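Local atomic coordinates of fusarinine C esterase sidJ (Aspergillus fumigatus, PDB entry 6GUP), a protein that hydrolyses the ester bonds of the fungal siderophore fusarinine C, releasing fusarinine and iron, while leaving triacetylfusarinine C uncleaved. Residues 15-18 / 24-27; 79-84 / 211-216; 297-302 / 313-318. One frame throughout, in Å; residues are numbered along the deposited sequence.

Interaction 1. Residues 15-18 / 24-27; sequences ILHH and VTFE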
ATOM      1  N   ILE A  15       0.398   3.533 -16.286  1.00 35.31           N
ATOM      2  CA  ILE A  15      -0.043   2.141 -16.392  1.00 35.95           C
ATOM      3  C   ILE A  15       0.198   1.444 -15.055  1.00 34.87           C
ATOM      4  O   ILE A  15       1.323   1.448 -14.548  1.00 35.33           O
ATOM      5  CB  ILE A  15       0.724   1.384 -17.505  1.00 37.89           C
ATOM      6  CG1 ILE A  15       0.591   2.125 -18.845  1.00 39.60           C
ATOM      7  CG2 ILE A  15       0.220  -0.053 -17.633  1.00 36.81           C
ATOM      8  CD1 ILE A  15       1.318   1.481 -20.008  1.00 40.68           C
ATOM      9  N   LEU A  16      -0.856   0.846 -14.498  1.00 33.84           N
ATOM     10  CA  LEU A  16      -0.742   0.033 -13.286  1.00 34.43           C
ATOM     11  C   LEU A  16      -0.510  -1.428 -13.668  1.00 35.08           C
ATOM     12  O   LEU A  16      -1.362  -2.050 -14.310  1.00 34.42           O
ATOM     13  CB  LEU A  16      -2.001   0.158 -12.423  1.00 33.00           C
ATOM     14  CG  LEU A  16      -1.941  -0.479 -11.028  1.00 33.44           C
ATOM     15  CD1 LEU A  16      -0.933   0.236 -10.136  1.00 32.39           C
ATOM     16  CD2 LEU A  16      -3.317  -0.473 -10.381  1.00 34.57           C
ATOM     17  N   HIS A  17       0.646  -1.960 -13.269  1.00 35.12           N
ATOM     18  CA  HIS A  17       1.025  -3.347 -13.540  1.00 36.39           C
ATOM     19  C   HIS A  17       0.906  -4.203 -12.289  1.00 36.13           C
ATOM     20  O   HIS A  17       0.902  -3.687 -11.177  1.00 36.07           O
ATOM     21  CB  HIS A  17       2.473  -3.418 -14.017  1.00 37.01           C
ATOM     22  CG  HIS A  17       2.767  -2.547 -15.196  1.00 37.15           C
ATOM     23  ND1 HIS A  17       2.739  -3.016 -16.491  1.00 38.31           N
ATOM     24  CD2 HIS A  17       3.101  -1.237 -15.275  1.00 37.05           C
ATOM     25  CE1 HIS A  17       3.041  -2.032 -17.317  1.00 38.47           C
ATOM     26  NE2 HIS A  17       3.265  -0.942 -16.606  1.00 37.29           N
ATOM     27  N   HIS A  18       0.819  -5.513 -12.495  1.00 36.83           N
ATOM     28  CA  HIS A  18       0.901  -6.504 -11.424  1.00 38.46           C
ATOM     29  C   HIS A  18       2.137  -7.367 -11.670  1.00 38.76           C
ATOM     30  O   HIS A  18       2.135  -8.202 -12.575  1.00 38.63           O
ATOM     31  CB  HIS A  18      -0.362  -7.375 -11.403  1.00 40.21           C
ATOM     32  CG  HIS A  18      -1.433  -6.870 -10.488  1.00 39.31           C
ATOM     33  ND1 HIS A  18      -1.710  -7.459  -9.274  1.00 39.88           N
ATOM     34  CD2 HIS A  18      -2.296  -5.834 -10.609  1.00 38.88           C
ATOM     35  CE1 HIS A  18      -2.696  -6.807  -8.687  1.00 39.69           C
ATOM     36  NE2 HIS A  18      -3.070  -5.816  -9.476  1.00 39.05           N
ATOM     37  N   VAL A  24       1.948  -4.469  -6.924  1.00 33.48           N
ATOM     38  CA  VAL A  24       1.825  -3.661  -8.144  1.00 34.15           C
ATOM     39  C   VAL A  24       2.999  -2.711  -8.342  1.00 35.10           C
ATOM     40  O   VAL A  24       3.690  -2.346  -7.385  1.00 35.94           O
ATOM     41  CB  VAL A  24       0.509  -2.834  -8.178  1.00 35.08           C
ATOM     42  CG1 VAL A  24      -0.696  -3.758  -8.223  1.00 36.27           C
ATOM     43  CG2 VAL A  24       0.398  -1.865  -7.002  1.00 35.17           C
ATOM     44  N   THR A  25       3.208  -2.323  -9.597  1.00 36.45           N
ATOM     45  CA  THR A  25       4.142  -1.257  -9.947  1.00 37.79           C
ATOM     46  C   THR A  25       3.465  -0.310 -10.943  1.00 37.42           C
ATOM     47  O   THR A  25       2.852  -0.761 -11.916  1.00 37.07           O
ATOM     48  CB  THR A  25       5.496  -1.800 -10.479  1.00 39.38           C
ATOM     49  OG1 THR A  25       6.363  -0.708 -10.808  1.00 40.59           O
ATOM     50  CG2 THR A  25       5.326  -2.690 -11.708  1.00 39.76           C
ATOM     51  N   PHE A  26       3.553   0.993 -10.666  1.00 36.06           N
ATOM     52  CA  PHE A  26       2.922   2.024 -11.492  1.00 35.82           C
ATOM     53  C   PHE A  26       3.952   2.675 -12.412  1.00 36.61           C
ATOM     54  O   PHE A  26       4.923   3.266 -11.937  1.00 36.34           O
ATOM     55  CB  PHE A  26       2.259   3.090 -10.614  1.00 35.37           C
ATOM     56  CG  PHE A  26       1.733   4.269 -11.387  1.00 36.86           C
ATOM     57  CD1 PHE A  26       0.595   4.149 -12.180  1.00 37.89           C
ATOM     58  CD2 PHE A  26       2.381   5.499 -11.333  1.00 37.31           C
ATOM     59  CE1 PHE A  26       0.114   5.237 -12.897  1.00 37.90           C
ATOM     60  CE2 PHE A  26       1.902   6.588 -12.047  1.00 38.54           C
ATOM     61  CZ  PHE A  26       0.767   6.457 -12.829  1.00 38.92           C
ATOM     62  N   GLU A  27       3.715   2.575 -13.719  1.00 37.94           N
ATOM     63  CA  GLU A  27       4.580   3.170 -14.737  1.00 39.27           C
ATOM     64  C   GLU A  27       4.027   4.533 -15.128  1.00 39.51           C
ATOM     65  O   GLU A  27       2.876   4.628 -15.538  1.00 39.73           O
ATOM     66  CB  GLU A  27       4.626   2.270 -15.973  1.00 39.98           C
ATOM     67  CG  GLU A  27       5.584   2.733 -17.066  1.00 42.37           C
ATOM     68  CD  GLU A  27       5.577   1.840 -18.295  1.00 43.53           C
ATOM     69  OE1 GLU A  27       4.659   1.004 -18.447  1.00 44.69           O
ATOM     70  OE2 GLU A  27       6.499   1.981 -19.125  1.00 46.39           O
TER
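His17 and Glu27 meet on one face of an antiparallel hairpin, where the ring turns its edge to the carboxylate. His17 NE2 donates to Glu27 OE1 over 3.0 Å, on the anti side of the oxygen; the bond is bent (146°), nearly in the ring plane but off the carboxylate plane. An extended Glu27 side chain, CG anti to the backbone N (chi1 -176°), carries OE1 to the ring. Tyr99 holds His17 ND1 and Ser68 holds Glu27 OE2, which limits rotation of both groups. The backbones are tightly joined: Ile15 and Glu27 exchange two bonds, with Glu27 N to Ile15 O at 2.8 Å, and His17 N reaches Thr25 O at 2.9 Å. The return bond, Thr25 N to His17 O, is longer (3.1 Å). On the other face Val24 CG1 lies over the His18 ring, 3.5 Å from its centroid, and Leu16 CD1 touches Val24 CB at 3.9 Å. More solvent-facing is the Ile15 side chain, partly exposed, with CD1 3.7 Å from Glu27 OE1. Trp7 NE1 of the second subunit hydrogen-bonds to Leu16 O, beside a strand of that subunit pairing with Ile15 and Leu16. The buried carboxylate at NE2 probably keeps the proton on that nitrogen and polarises the ring.

Interaction 2. Residues 79-84 / 211-216; sequences QSWGLG and DVLLPL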
ATOM      1  N   GLN A  79       3.226  -3.365   5.774  1.00 56.87           N
ATOM      2  CA  GLN A  79       3.763  -3.702   7.100  1.00 56.88           C
ATOM      3  C   GLN A  79       5.026  -2.877   7.365  1.00 56.59           C
ATOM      4  O   GLN A  79       6.147  -3.394   7.350  1.00 58.48           O
ATOM      5  CB  GLN A  79       4.054  -5.207   7.213  1.00 59.62           C
ATOM      6  CG  GLN A  79       3.004  -6.111   6.578  1.00 63.23           C
ATOM      7  CD  GLN A  79       3.154  -7.572   6.970  1.00 66.04           C
ATOM      8  OE1 GLN A  79       3.662  -7.900   8.045  1.00 66.86           O
ATOM      9  NE2 GLN A  79       2.700  -8.463   6.097  1.00 66.82           N
ATOM     10  N   SER A  80       4.827  -1.585   7.619  1.00 57.58           N
ATOM     11  CA  SER A  80       5.931  -0.641   7.842  1.00 61.13           C
ATOM     12  C   SER A  80       6.485  -0.613   9.280  1.00 62.85           C
ATOM     13  O   SER A  80       7.453   0.100   9.555  1.00 62.17           O
ATOM     14  CB  SER A  80       5.484   0.767   7.445  1.00 61.75           C
ATOM     15  OG  SER A  80       4.360   1.177   8.206  1.00 61.95           O
ATOM     16  N   TRP A  81       5.891  -1.405  10.174  1.00 63.17           N
ATOM     17  CA  TRP A  81       6.218  -1.392  11.613  1.00 62.95           C
ATOM     18  C   TRP A  81       7.177  -2.509  12.039  1.00 64.66           C
ATOM     19  O   TRP A  81       7.648  -2.489  13.170  1.00 63.83           O
ATOM     20  CB  TRP A  81       4.934  -1.451  12.474  1.00 64.45           C
ATOM     21  CG  TRP A  81       3.838  -2.243  11.854  1.00 67.24           C
ATOM     22  CD1 TRP A  81       2.779  -1.751  11.148  1.00 68.06           C
ATOM     23  CD2 TRP A  81       3.719  -3.668  11.820  1.00 70.21           C
ATOM     24  NE1 TRP A  81       1.995  -2.779  10.694  1.00 70.52           N
ATOM     25  CE2 TRP A  81       2.546  -3.969  11.092  1.00 72.15           C
ATOM     26  CE3 TRP A  81       4.481  -4.722  12.344  1.00 72.11           C
ATOM     27  CZ2 TRP A  81       2.116  -5.282  10.871  1.00 74.17           C
ATOM     28  CZ3 TRP A  81       4.051  -6.031  12.128  1.00 74.12           C
ATOM     29  CH2 TRP A  81       2.880  -6.296  11.393  1.00 74.79           C
ATOM     30  N   GLY A  82       7.471  -3.463  11.150  1.00 70.22           N
ATOM     31  CA  GLY A  82       8.269  -4.646  11.500  1.00 77.25           C
ATOM     32  C   GLY A  82       9.754  -4.554  11.175  1.00 80.32           C
ATOM     33  O   GLY A  82      10.145  -3.920  10.192  1.00 80.87           O
ATOM     34  N   LEU A  83      10.572  -5.195  12.014  1.00 83.14           N
ATOM     35  CA  LEU A  83      12.018  -5.358  11.783  1.00 83.88           C
ATOM     36  C   LEU A  83      12.263  -6.621  10.958  1.00 82.47           C
ATOM     37  O   LEU A  83      11.424  -7.528  10.931  1.00 84.65           O
ATOM     38  CB  LEU A  83      12.770  -5.445  13.126  1.00 81.67           C
ATOM     39  CG  LEU A  83      14.258  -5.838  13.206  1.00 82.24           C
ATOM     40  CD1 LEU A  83      15.181  -4.763  12.645  1.00 80.73           C
ATOM     41  CD2 LEU A  83      14.639  -6.141  14.648  1.00 82.58           C
ATOM     42  N   GLY A  84      13.412  -6.672  10.288  1.00 76.33           N
ATOM     43  CA  GLY A  84      13.808  -7.831   9.490  1.00 69.45           C
ATOM     44  C   GLY A  84      13.060  -7.855   8.174  1.00 65.79           C
ATOM     45  O   GLY A  84      12.597  -8.911   7.737  1.00 66.66           O
ATOM     46  N   ASP A 211       3.828  -8.997  17.695  1.00 42.79           N
ATOM     47  CA  ASP A 211       4.429  -7.668  17.616  1.00 42.84           C
ATOM     48  C   ASP A 211       3.597  -6.692  18.435  1.00 41.85           C
ATOM     49  O   ASP A 211       2.411  -6.506  18.157  1.00 42.99           O
ATOM     50  CB  ASP A 211       4.497  -7.190  16.162  1.00 43.26           C
ATOM     51  CG  ASP A 211       5.749  -7.653  15.452  1.00 46.48           C
ATOM     52  OD1 ASP A 211       6.858  -7.253  15.870  1.00 47.76           O
ATOM     53  OD2 ASP A 211       5.632  -8.415  14.471  1.00 49.56           O
ATOM     54  N   VAL A 212       4.220  -6.079  19.438  1.00 40.29           N
ATOM     55  CA  VAL A 212       3.580  -5.038  20.235  1.00 40.94           C
ATOM     56  C   VAL A 212       3.771  -3.713  19.503  1.00 42.23           C
ATOM     57  O   VAL A 212       4.881  -3.179  19.461  1.00 42.83           O
ATOM     58  CB  VAL A 212       4.174  -4.958  21.661  1.00 41.13           C
ATOM     59  CG1 VAL A 212       3.489  -3.863  22.474  1.00 41.73           C
ATOM     60  CG2 VAL A 212       4.040  -6.301  22.367  1.00 42.70           C
ATOM     61  N   LEU A 213       2.690  -3.197  18.921  1.00 43.51           N
ATOM     62  CA  LEU A 213       2.722  -1.910  18.231  1.00 44.98           C
ATOM     63  C   LEU A 213       2.682  -0.796  19.265  1.00 45.89           C
ATOM     64  O   LEU A 213       1.769  -0.748  20.093  1.00 47.06           O
ATOM     65  CB  LEU A 213       1.545  -1.766  17.265  1.00 45.09           C
ATOM     66  CG  LEU A 213       1.361  -2.852  16.201  1.00 45.66           C
ATOM     67  CD1 LEU A 213       0.187  -2.477  15.312  1.00 44.94           C
ATOM     68  CD2 LEU A 213       2.617  -3.072  15.366  1.00 46.88           C
ATOM     69  N   LEU A 214       3.674   0.091  19.216  1.00 45.28           N
ATOM     70  CA  LEU A 214       3.753   1.212  20.146  1.00 44.61           C
ATOM     71  C   LEU A 214       2.785   2.308  19.693  1.00 45.16           C
ATOM     72  O   LEU A 214       2.454   2.377  18.506  1.00 45.13           O
ATOM     73  CB  LEU A 214       5.185   1.748  20.228  1.00 44.93           C
ATOM     74  CG  LEU A 214       6.243   0.729  20.673  1.00 45.32           C
ATOM     75  CD1 LEU A 214       7.645   1.276  20.454  1.00 45.82           C
ATOM     76  CD2 LEU A 214       6.049   0.323  22.126  1.00 44.90           C
ATOM     77  N   PRO A 215       2.322   3.162  20.632  1.00 47.72           N
ATOM     78  CA  PRO A 215       1.319   4.174  20.277  1.00 50.15           C
ATOM     79  C   PRO A 215       1.828   5.181  19.250  1.00 51.59           C
ATOM     80  O   PRO A 215       2.937   5.703  19.392  1.00 50.21           O
ATOM     81  CB  PRO A 215       1.020   4.874  21.613  1.00 50.83           C
ATOM     82  CG  PRO A 215       1.547   3.970  22.667  1.00 50.01           C
ATOM     83  CD  PRO A 215       2.711   3.264  22.049  1.00 47.61           C
ATOM     84  N   LEU A 216       1.013   5.436  18.230  1.00 54.78           N
ATOM     85  CA  LEU A 216       1.358   6.377  17.162  1.00 58.56           C
ATOM     86  C   LEU A 216       1.481   7.803  17.714  1.00 59.22           C
ATOM     87  O   LEU A 216       2.357   8.559  17.289  1.00 60.13           O
ATOM     88  CB  LEU A 216       0.318   6.303  16.028  1.00 62.70           C
ATOM     89  CG  LEU A 216       0.658   6.762  14.601  1.00 68.54           C
ATOM     90  CD1 LEU A 216       0.832   8.268  14.507  1.00 74.70           C
ATOM     91  CD2 LEU A 216       1.867   6.039  14.020  1.00 67.51           C
TER
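Trp81 and Leu213 make the apolar part of this contact: the leucine sets a single methyl, CD2, on one face of the indole. Leu213 CD2 lies 3.8 Å from Trp81 CD2 and 4.1 Å from the centroid of the five-membered ring, 28° off the ring normal, a CH-pi contact displaced toward the rim. Leu213 CG, anti to the carbonyl carbon (chi1 -55°), swings CD2 over the ring. Gln79 CA, from the same loop as the tryptophan, lies over the rim of the opposite face of the indole. Leu213 of the second subunit also packs on both Trp81 and Leu213, which places the cluster at the dimer interface.

The polar neighbour is met only at van der Waals distance. Asp211 brings OD2 to the edge of the six-membered ring, 3.7 Å from Trp81 CZ3 and near the indole plane, with the carboxylate turned 63° from it. Its firmer partner is Arg232, which forms a salt bridge with OD1.

Backbone bonding reaches the two segments by way of a third: Trp81 pairs with Ser230, and Val212 with Ala231. Residues 211-213 also pair antiparallel with a strand of the second subunit, apart from the central sheet.

Dispersion probably dominates between the segments, while the carboxylate at the positively polarised ring rim may add a mild electrostatic attraction and leaves its charge to be balanced by Arg232.

Interaction 3. Residues 297-302 / 313-318; sequences TLLSRW and AIWDEN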
ATOM      1  N   THR A 297      32.998  14.063   4.632  1.00 38.52           N
ATOM      2  CA  THR A 297      33.729  12.911   5.169  1.00 38.89           C
ATOM      3  C   THR A 297      32.929  11.625   4.964  1.00 37.88           C
ATOM      4  O   THR A 297      33.488  10.609   4.562  1.00 37.21           O
ATOM      5  CB  THR A 297      34.051  13.087   6.671  1.00 39.69           C
ATOM      6  OG1 THR A 297      34.779  14.306   6.863  1.00 40.08           O
ATOM      7  CG2 THR A 297      34.889  11.920   7.210  1.00 39.22           C
ATOM      8  N   LEU A 298      31.624  11.684   5.227  1.00 38.42           N
ATOM      9  CA  LEU A 298      30.746  10.518   5.095  1.00 38.71           C
ATOM     10  C   LEU A 298      30.709   9.967   3.664  1.00 37.18           C
ATOM     11  O   LEU A 298      30.810   8.754   3.472  1.00 35.07           O
ATOM     12  CB  LEU A 298      29.327  10.853   5.577  1.00 40.12           C
ATOM     13  CG  LEU A 298      28.305   9.713   5.661  1.00 41.38           C
ATOM     14  CD1 LEU A 298      28.820   8.573   6.525  1.00 41.29           C
ATOM     15  CD2 LEU A 298      26.985  10.238   6.204  1.00 42.53           C
ATOM     16  N   LEU A 299      30.584  10.853   2.673  1.00 37.84           N
ATOM     17  CA  LEU A 299      30.587  10.446   1.254  1.00 39.07           C
ATOM     18  C   LEU A 299      31.923   9.854   0.797  1.00 37.24           C
ATOM     19  O   LEU A 299      31.937   8.874   0.050  1.00 35.27           O
ATOM     20  CB  LEU A 299      30.203  11.611   0.322  1.00 42.30           C
ATOM     21  CG  LEU A 299      28.731  12.026   0.221  1.00 48.06           C
ATOM     22  CD1 LEU A 299      28.571  13.150  -0.793  1.00 52.87           C
ATOM     23  CD2 LEU A 299      27.822  10.859  -0.146  1.00 47.99           C
ATOM     24  N   SER A 300      33.032  10.452   1.234  1.00 37.76           N
ATOM     25  CA  SER A 300      34.372   9.957   0.885  1.00 38.78           C
ATOM     26  C   SER A 300      34.656   8.583   1.495  1.00 36.74           C
ATOM     27  O   SER A 300      35.293   7.743   0.859  1.00 35.75           O
ATOM     28  CB  SER A 300      35.455  10.956   1.308  1.00 42.31           C
ATOM     29  OG  SER A 300      35.396  11.226   2.697  1.00 44.44           O
ATOM     30  N   ARG A 301      34.181   8.361   2.720  1.00 34.53           N
ATOM     31  CA  ARG A 301      34.296   7.052   3.371  1.00 34.21           C
ATOM     32  C   ARG A 301      33.443   5.979   2.679  1.00 33.17           C
ATOM     33  O   ARG A 301      33.872   4.829   2.563  1.00 32.46           O
ATOM     34  CB  ARG A 301      33.948   7.151   4.859  1.00 34.64           C
ATOM     35  CG  ARG A 301      34.976   7.945   5.653  1.00 37.47           C
ATOM     36  CD  ARG A 301      34.641   7.985   7.132  1.00 40.30           C
ATOM     37  NE  ARG A 301      34.853   6.669   7.739  1.00 41.05           N
ATOM     38  CZ  ARG A 301      33.965   5.963   8.447  1.00 43.36           C
ATOM     39  NH1 ARG A 301      32.737   6.419   8.716  1.00 44.38           N
ATOM     40  NH2 ARG A 301      34.327   4.771   8.918  1.00 44.87           N
ATOM     41  N   TRP A 302      32.250   6.356   2.215  1.00 32.09           N
ATOM     42  CA  TRP A 302      31.424   5.456   1.397  1.00 31.81           C
ATOM     43  C   TRP A 302      32.069   5.194   0.035  1.00 31.87           C
ATOM     44  O   TRP A 302      32.062   4.056  -0.440  1.00 31.72           O
ATOM     45  CB  TRP A 302      30.007   6.006   1.197  1.00 32.33           C
ATOM     46  CG  TRP A 302      29.163   6.069   2.445  1.00 33.90           C
ATOM     47  CD1 TRP A 302      29.463   5.563   3.683  1.00 34.69           C
ATOM     48  CD2 TRP A 302      27.858   6.647   2.557  1.00 34.44           C
ATOM     49  NE1 TRP A 302      28.434   5.810   4.559  1.00 35.63           N
ATOM     50  CE2 TRP A 302      27.435   6.472   3.895  1.00 34.78           C
ATOM     51  CE3 TRP A 302      27.007   7.305   1.659  1.00 35.06           C
ATOM     52  CZ2 TRP A 302      26.196   6.932   4.355  1.00 34.22           C
ATOM     53  CZ3 TRP A 302      25.775   7.763   2.119  1.00 35.18           C
ATOM     54  CH2 TRP A 302      25.382   7.571   3.457  1.00 34.52           C
ATOM     55  N   ALA A 313      36.298   1.399  -9.619  1.00 39.28           N
ATOM     56  CA  ALA A 313      35.698   2.691  -9.965  1.00 37.84           C
ATOM     57  C   ALA A 313      34.175   2.555 -10.061  1.00 35.87           C
ATOM     58  O   ALA A 313      33.557   2.975 -11.042  1.00 35.84           O
ATOM     59  CB  ALA A 313      36.286   3.210 -11.270  1.00 37.96           C
ATOM     60  N   ILE A 314      33.584   1.970  -9.022  1.00 33.68           N
ATOM     61  CA  ILE A 314      32.140   1.732  -8.959  1.00 33.47           C
ATOM     62  C   ILE A 314      31.401   3.009  -8.559  1.00 32.27           C
ATOM     63  O   ILE A 314      30.384   3.352  -9.155  1.00 30.46           O
ATOM     64  CB  ILE A 314      31.805   0.578  -7.983  1.00 34.28           C
ATOM     65  CG1 ILE A 314      32.404  -0.731  -8.511  1.00 34.67           C
ATOM     66  CG2 ILE A 314      30.293   0.431  -7.797  1.00 34.84           C
ATOM     67  CD1 ILE A 314      32.480  -1.844  -7.492  1.00 33.98           C
ATOM     68  N   TRP A 315      31.908   3.692  -7.536  1.00 31.67           N
ATOM     69  CA  TRP A 315      31.338   4.956  -7.067  1.00 30.80           C
ATOM     70  C   TRP A 315      31.301   5.993  -8.189  1.00 30.86           C
ATOM     71  O   TRP A 315      32.294   6.184  -8.896  1.00 31.61           O
ATOM     72  CB  TRP A 315      32.161   5.491  -5.894  1.00 30.98           C
ATOM     73  CG  TRP A 315      31.625   6.738  -5.265  1.00 30.85           C
ATOM     74  CD1 TRP A 315      31.930   8.021  -5.605  1.00 31.00           C
ATOM     75  CD2 TRP A 315      30.702   6.820  -4.174  1.00 30.75           C
ATOM     76  NE1 TRP A 315      31.251   8.901  -4.801  1.00 30.82           N
ATOM     77  CE2 TRP A 315      30.490   8.191  -3.910  1.00 30.77           C
ATOM     78  CE3 TRP A 315      30.033   5.865  -3.393  1.00 30.39           C
ATOM     79  CZ2 TRP A 315      29.634   8.636  -2.896  1.00 31.28           C
ATOM     80  CZ3 TRP A 315      29.181   6.309  -2.383  1.00 30.68           C
ATOM     81  CH2 TRP A 315      28.991   7.683  -2.144  1.00 31.01           C
ATOM     82  N   ASP A 316      30.152   6.645  -8.352  1.00 31.02           N
ATOM     83  CA  ASP A 316      30.012   7.725  -9.320  1.00 31.83           C
ATOM     84  C   ASP A 316      30.618   8.980  -8.710  1.00 32.73           C
ATOM     85  O   ASP A 316      30.137   9.459  -7.680  1.00 30.66           O
ATOM     86  CB  ASP A 316      28.539   7.964  -9.681  1.00 31.57           C
ATOM     87  CG  ASP A 316      28.370   8.691 -11.010  1.00 33.51           C
ATOM     88  OD1 ASP A 316      29.206   9.556 -11.348  1.00 34.60           O
ATOM     89  OD2 ASP A 316      27.395   8.392 -11.724  1.00 35.86           O
ATOM     90  N   GLU A 317      31.661   9.513  -9.348  1.00 34.17           N
ATOM     91  CA  GLU A 317      32.300  10.759  -8.901  1.00 36.25           C
ATOM     92  C   GLU A 317      31.327  11.948  -8.867  1.00 34.49           C
ATOM     93  O   GLU A 317      31.506  12.869  -8.071  1.00 34.77           O
ATOM     94  CB  GLU A 317      33.530  11.096  -9.760  1.00 39.72           C
ATOM     95  CG  GLU A 317      33.238  11.530 -11.195  1.00 43.68           C
ATOM     96  CD  GLU A 317      34.475  12.013 -11.934  1.00 48.42           C
ATOM     97  OE1 GLU A 317      34.314  12.722 -12.950  1.00 49.40           O
ATOM     98  OE2 GLU A 317      35.606  11.696 -11.506  1.00 49.64           O
ATOM     99  N   ASN A 318      30.300  11.906  -9.719  1.00 33.68           N
ATOM    100  CA  ASN A 318      29.223  12.909  -9.717  1.00 34.32           C
ATOM    101  C   ASN A 318      28.280  12.854  -8.499  1.00 32.48           C
ATOM    102  O   ASN A 318      27.369  13.678  -8.399  1.00 31.83           O
ATOM    103  CB  ASN A 318      28.405  12.821 -11.018  1.00 37.88           C
ATOM    104  CG  ASN A 318      29.194  13.268 -12.240  1.00 41.04           C
ATOM    105  OD1 ASN A 318      29.996  14.201 -12.175  1.00 42.94           O
ATOM    106  ND2 ASN A 318      28.960  12.606 -13.368  1.00 41.31           N
TER
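The Trp315 indole carries Leu299 O over one face, 3.7 Å from Trp315 CZ2 and offset toward the rim, while Leu299 CD2 abuts its edge in plane, 3.9 Å from Trp315 CH2. Trp302 CB approaches the same benzo end obliquely, reaching Trp315 CZ3 at 3.7 Å. The Trp302 ring is turned differently: Leu298 O, one turn back in its own helix, lies over a face, Trp315 CH2 comes near its edge, and Phe265 stacks on it from outside the segments. The two indoles therefore do not stack on each other. With CG anti to its backbone N (chi1 -176°), Trp315 reaches from the loop to the helix and rests its six-membered ring against Leu299 and Trp302, three residues apart on one helical side. The Leu299 side chain crosses the Trp315 side chain at about a right angle. All three residues are buried, and Val280 of strand 278-283 touches both Leu299 and Trp315. Beyond the tryptophan the loop turns sharply, where Asp316 OD1 accepts from Asn318 N at 3.1 Å in an Asx turn. The arrangement belongs to a beta-alpha-beta crossover of the alpha/beta-hydrolase fold, in which helix 295-307 connects the neighbouring parallel strands 278-283 and 320-322 and packs on the sheet.

From the N terminus, interaction 1 comes first, closing the short turn between strands 12-18 and 24-28 at the edge of the central sheet within this chain, which the second subunit extends. Interaction 2 then spans 126 residues, about half of them helical, and ties the loop after helix 75-78 to strand 211-213 at the dimer interface. Interaction 3 closes the short connection from helix 295-307 to strand 320-322, at the other margin. The three are in series, neither nested nor crossed. Interactions 1 and 2 both touch the second subunit, their centres 27 Å apart; interaction 3 is 33 Å from each, centre to centre, and lies across the chain's centre from both.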